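PDB 4UYT: flocculation protein FLO11 from Saccharomyces cerevisiae, which mediates homotypic cell-cell adhesion during yeast flocculation through its N-terminal Flo11 domain, and supports substrate adhesion, invasive growth and biofilm formation. Local coordinates for residues A[108-111]-A[112-115]; A[152-155]-A[156-160]. All blocks are in the same frame, centred on the assembly; numbering follows the deposited sequence.

Interaction 1: residues A[108-111]-A[112-115]; sequences DVNS and CQVW. With NA (sodium ion), chain B; NA (sodium ion), chain F.
Gln-113 O receives the backbone of the preceding turn twice over. Val-109 N gives Gln-113 O a hydrogen bond of 2.8 Å, entering from above the carbonyl plane, 35° out of it, and Asn-110 N adds a weak, longer one; the CA of Asp-108 also lies against the same oxygen. Across the turn, the Asn-110 side chain works as a small bracket. Asn-110 OD1 accepts from Cys-112 N at 2.9 Å, in the plane of the side-chain carbonyl, while Asn-110 ND2 donates to Gln-113 OE1 at 3.0 Å in an almost straight bond directed at a lone pair. With both ends engaged, the two amides settle nearly coplanar, 20° apart, which should fix the rotation of the asparagine. A chi1 of 54°, placing CG between backbone N and carbonyl carbon, folds the group back over the turn. The arrangement is a tight reversal that leads into strand 113-115, with a single bridge between Asp-108 and Val-114. That edge strand is paired with strand 166-169, where Asn-169 takes the other end of the Gln-113 amide, and Cys-112 is tied to Cys-176 by a disulfide. On the side chain of Val-109 the chemistry turns apolar: CG2 sits over one face of the Trp-115 indole in a CH-pi contact, 3.6 Å from the centroid of the five-membered ring. The atom modelled as a sodium ion (chain B) lies in the ring plane 2.9 Å from Trp-115 NE1, an odd ligand, since its N-H has no lone pair there, so the assignment is doubtful. Val-109 O is 2.8 Å from a second sodium ion (chain F) and also accepts a hydrogen bond from water 1, which lies close to the chain B ion.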
loop_
_atom_site.group_PDB
_atom_site.type_symbol
_atom_site.label_atom_id
_atom_site.label_comp_id
_atom_site.label_asym_id
_atom_site.label_seq_id
_atom_site.Cartn_x
_atom_site.Cartn_y
_atom_site.Cartn_z
ATOM N N ASP A 108 -14.108 5.790 -12.099
ATOM C CA ASP A 108 -13.538 5.772 -13.446
ATOM C C ASP A 108 -12.429 6.809 -13.636
ATOM O O ASP A 108 -12.570 7.979 -13.275
ATOM C CB ASP A 108 -14.610 6.076 -14.488
ATOM C CG ASP A 108 -15.698 5.051 -14.559
ATOM O OD1 ASP A 108 -15.435 3.878 -14.282
ATOM O OD2 ASP A 108 -16.845 5.411 -14.888
ATOM N N VAL A 109 -11.367 6.375 -14.289
ATOM C CA VAL A 109 -10.384 7.260 -14.901
ATOM C C VAL A 109 -10.896 7.737 -16.246
ATOM O O VAL A 109 -10.707 8.885 -16.642
ATOM C CB VAL A 109 -9.065 6.514 -15.159
ATOM C CG1 VAL A 109 -8.001 7.469 -15.724
ATOM C CG2 VAL A 109 -8.563 5.869 -13.891
ATOM N N ASN A 110 -11.511 6.806 -16.953
ATOM C CA ASN A 110 -12.040 6.984 -18.280
ATOM C C ASN A 110 -12.986 5.790 -18.487
ATOM O O ASN A 110 -13.267 5.034 -17.555
ATOM C CB ASN A 110 -10.918 7.064 -19.307
ATOM C CG ASN A 110 -9.990 5.878 -19.239
ATOM O OD1 ASN A 110 -10.445 4.742 -19.212
ATOM N ND2 ASN A 110 -8.694 6.124 -19.141
ATOM N N SER A 111 -13.486 5.613 -19.685
ATOM C CA SER A 111 -14.495 4.567 -19.873
ATOM C C SER A 111 -13.943 3.170 -19.749
ATOM O O SER A 111 -14.739 2.254 -19.535
ATOM C CB SER A 111 -15.163 4.686 -21.221
ATOM O OG SER A 111 -14.226 4.461 -22.244
ATOM N N CYS A 112 -12.620 2.993 -19.821
ATOM C CA CYS A 112 -11.981 1.680 -19.783
ATOM C C CYS A 112 -11.285 1.337 -18.482
ATOM O O CYS A 112 -10.984 0.174 -18.302
ATOM C CB CYS A 112 -10.971 1.511 -20.914
ATOM S SG CYS A 112 -11.672 1.236 -22.539
ATOM N N GLN A 113 -11.018 2.329 -17.621
ATOM C CA GLN A 113 -10.093 2.166 -16.503
ATOM C C GLN A 113 -10.647 2.752 -15.232
ATOM O O GLN A 113 -11.364 3.744 -15.281
ATOM C CB GLN A 113 -8.756 2.802 -16.845
ATOM C CG GLN A 113 -8.214 2.156 -18.103
ATOM C CD GLN A 113 -6.940 2.682 -18.543
ATOM O OE1 GLN A 113 -6.797 3.876 -18.838
ATOM N NE2 GLN A 113 -5.929 1.792 -18.520
ATOM N N VAL A 114 -10.306 2.118 -14.108
ATOM C CA VAL A 114 -10.776 2.498 -12.794
ATOM C C VAL A 114 -9.574 2.691 -11.872
ATOM O O VAL A 114 -8.570 1.982 -11.992
ATOM C CB VAL A 114 -11.756 1.464 -12.169
ATOM C CG1 VAL A 114 -13.188 1.675 -12.664
ATOM C CG2 VAL A 114 -11.237 0.031 -12.331
ATOM N N TRP A 115 -9.737 3.582 -10.911
ATOM C CA TRP A 115 -8.785 3.825 -9.859
ATOM C C TRP A 115 -8.845 2.760 -8.782
ATOM O O TRP A 115 -9.911 2.346 -8.307
ATOM C CB TRP A 115 -9.061 5.158 -9.175
ATOM C CG TRP A 115 -8.700 6.375 -9.976
ATOM C CD1 TRP A 115 -9.537 7.198 -10.643
ATOM C CD2 TRP A 115 -7.389 6.914 -10.131
ATOM N NE1 TRP A 115 -8.830 8.219 -11.205
ATOM C CE2 TRP A 115 -7.503 8.092 -10.887
ATOM C CE3 TRP A 115 -6.133 6.540 -9.660
ATOM C CZ2 TRP A 115 -6.394 8.884 -11.217
ATOM C CZ3 TRP A 115 -5.046 7.342 -9.957
ATOM C CH2 TRP A 115 -5.183 8.505 -10.741
HETATM NA NA NA B . -9.631 10.610 -12.623
HETATM NA NA NA F . -11.379 10.745 -18.610
HETATM O O HOH W 1 -9.751 10.966 -15.161
#

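Interaction 2: residues A[152-155]-A[156-160]; sequences NYDN and QGHSQ
A hairpin-like surface loop, lying between strands 143-147 and 166-169, reverses here, and an aspartate side chain holds its tip in the manner of an Asx turn. Asp-154 OD1 accepts from two backbone N-H groups, Gln-156 N at 2.8 Å and His-158 N at 2.9 Å, which reach the oxygen from opposite faces of the carboxylate plane. Asp-154 chi1 is 79°, a setting that swings the carboxylate inward across the turn instead of out along the chain. One oxygen of the outgoing limb thus holds two N-H groups of the bend and the returning limb, and the two donors would probably favour the charged form of the acid. The backbone of Asp-154 joins in as well: its N donates to His-158 O at 2.8 Å, almost in line with the carbonyl, and its O is linked to Gly-157 N by water 3. Gly-157 has a positive phi of 80°, a backbone shape that suits glycine at the bend. Further from the tip, Gln-160 N binds Asn-152 O at 2.8 Å, and this bond together with that of Asp-154 frames the single bridge between Tyr-153 and Ser-159. Water 2 joins Asn-152 N to Ser-159 OG, which is itself hydrogen-bonded to Thr-161. Beside the bend, the Asn-155 and Gln-156 side chains run alongside each other, joined by a weak bond from NE2 of Gln-156 to OD1 of Asn-155. The returning limb lies against the chain that leads into helix 21-25: Gly-157 and Ser-159 form backbone hydrogen bonds with Asp-19, and the His-158 ring stacks on Trp-22 within that helix.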
loop_
_atom_site.group_PDB
_atom_site.type_symbol
_atom_site.label_atom_id
_atom_site.label_comp_id
_atom_site.label_asym_id
_atom_site.label_seq_id
_atom_site.Cartn_x
_atom_site.Cartn_y
_atom_site.Cartn_z
ATOM N N ASN A 152 -4.421 14.280 -3.579
ATOM C CA ASN A 152 -4.150 15.135 -2.436
ATOM C C ASN A 152 -2.730 15.661 -2.504
ATOM O O ASN A 152 -1.813 14.938 -2.167
ATOM C CB ASN A 152 -4.404 14.295 -1.179
ATOM C CG ASN A 152 -4.366 15.077 0.105
ATOM O OD1 ASN A 152 -4.274 16.295 0.102
ATOM N ND2 ASN A 152 -4.402 14.356 1.230
ATOM N N TYR A 153 -2.551 16.902 -2.957
ATOM C CA TYR A 153 -1.224 17.448 -3.210
ATOM C C TYR A 153 -1.259 18.939 -2.993
ATOM O O TYR A 153 -2.300 19.572 -3.072
ATOM C CB TYR A 153 -0.769 17.097 -4.623
ATOM C CG TYR A 153 -1.807 17.380 -5.664
ATOM C CD1 TYR A 153 -1.990 18.650 -6.151
ATOM C CD2 TYR A 153 -2.623 16.363 -6.147
ATOM C CE1 TYR A 153 -2.948 18.922 -7.098
ATOM C CE2 TYR A 153 -3.583 16.616 -7.095
ATOM C CZ TYR A 153 -3.738 17.900 -7.562
ATOM O OH TYR A 153 -4.694 18.172 -8.508
ATOM N N ASP A 154 -0.096 19.490 -2.700
ATOM C CA ASP A 154 0.040 20.938 -2.501
ATOM C C ASP A 154 0.227 21.666 -3.828
ATOM O O ASP A 154 0.146 21.050 -4.886
ATOM C CB ASP A 154 1.136 21.290 -1.466
ATOM C CG ASP A 154 2.538 21.218 -2.003
ATOM O OD1 ASP A 154 2.785 20.942 -3.196
ATOM O OD2 ASP A 154 3.436 21.464 -1.169
ATOM N N ASN A 155 0.409 22.983 -3.757
ATOM C CA ASN A 155 0.484 23.806 -4.958
ATOM C C ASN A 155 1.884 23.878 -5.588
ATOM O O ASN A 155 2.107 24.680 -6.482
ATOM C CB ASN A 155 -0.043 25.212 -4.648
ATOM C CG ASN A 155 0.914 26.012 -3.817
ATOM O OD1 ASN A 155 1.876 25.471 -3.277
ATOM N ND2 ASN A 155 0.681 27.314 -3.723
ATOM N N GLN A 156 2.797 23.034 -5.117
ATOM C CA GLN A 156 4.199 22.982 -5.603
ATOM C C GLN A 156 4.621 21.563 -5.973
ATOM O O GLN A 156 5.824 21.247 -5.992
ATOM C CB GLN A 156 5.155 23.435 -4.530
ATOM C CG GLN A 156 5.006 24.870 -4.200
ATOM C CD GLN A 156 5.727 25.192 -2.917
ATOM O OE1 GLN A 156 6.967 25.126 -2.873
ATOM N NE2 GLN A 156 4.978 25.587 -1.879
ATOM N N GLY A 157 3.651 20.726 -6.256
ATOM C CA GLY A 157 3.937 19.406 -6.762
ATOM C C GLY A 157 4.331 18.398 -5.702
ATOM O O GLY A 157 4.861 17.342 -6.050
ATOM N N HIS A 158 4.116 18.733 -4.424
ATOM C CA HIS A 158 4.356 17.750 -3.377
ATOM C C HIS A 158 3.054 17.011 -3.060
ATOM O O HIS A 158 2.034 17.623 -2.817
ATOM C CB HIS A 158 4.841 18.355 -2.063
ATOM C CG HIS A 158 5.927 19.384 -2.159
ATOM N ND1 HIS A 158 7.228 19.135 -2.555
ATOM C CD2 HIS A 158 5.890 20.687 -1.829
ATOM C CE1 HIS A 158 7.933 20.249 -2.481
ATOM N NE2 HIS A 158 7.143 21.193 -2.025
ATOM N N SER A 159 3.113 15.704 -2.970
ATOM C CA SER A 159 1.937 14.987 -2.520
ATOM C C SER A 159 1.720 15.181 -1.020
ATOM O O SER A 159 2.645 15.297 -0.254
ATOM C CB SER A 159 2.043 13.492 -2.816
ATOM O OG SER A 159 0.751 12.945 -2.671
ATOM N N GLN A 160 0.460 15.098 -0.615
ATOM C CA GLN A 160 0.101 14.973 0.793
ATOM C C GLN A 160 -0.306 13.528 1.120
ATOM O O GLN A 160 -0.816 13.237 2.200
ATOM C CB GLN A 160 -0.949 16.025 1.142
ATOM C CG GLN A 160 -0.318 17.417 1.139
ATOM C CD GLN A 160 -1.299 18.563 1.005
ATOM O OE1 GLN A 160 -2.492 18.362 0.793
ATOM N NE2 GLN A 160 -0.787 19.787 1.118
HETATM O O HOH W 2 -2.015 12.839 -4.082
HETATM O O HOH W 3 0.999 20.899 -7.319
#

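Both contacts are local reversals at the surface of the same Flo11 domain, their centres about 23 Å apart and their nearest atoms about 9 Å apart, without touching. Each shows how a side-chain oxygen can take over backbone N-H groups at a turn: one is held by an asparagine amide in interaction 1, two by an aspartate carboxylate in interaction 2. They differ in what the turn serves. Residues 108-115 run into an edge strand, and the contact mixes amide pairing with aliphatic-aromatic packing. Residues 152-160 form no regular strand; the interaction is almost wholly polar, and water bridges supplement the direct bonds between its limbs.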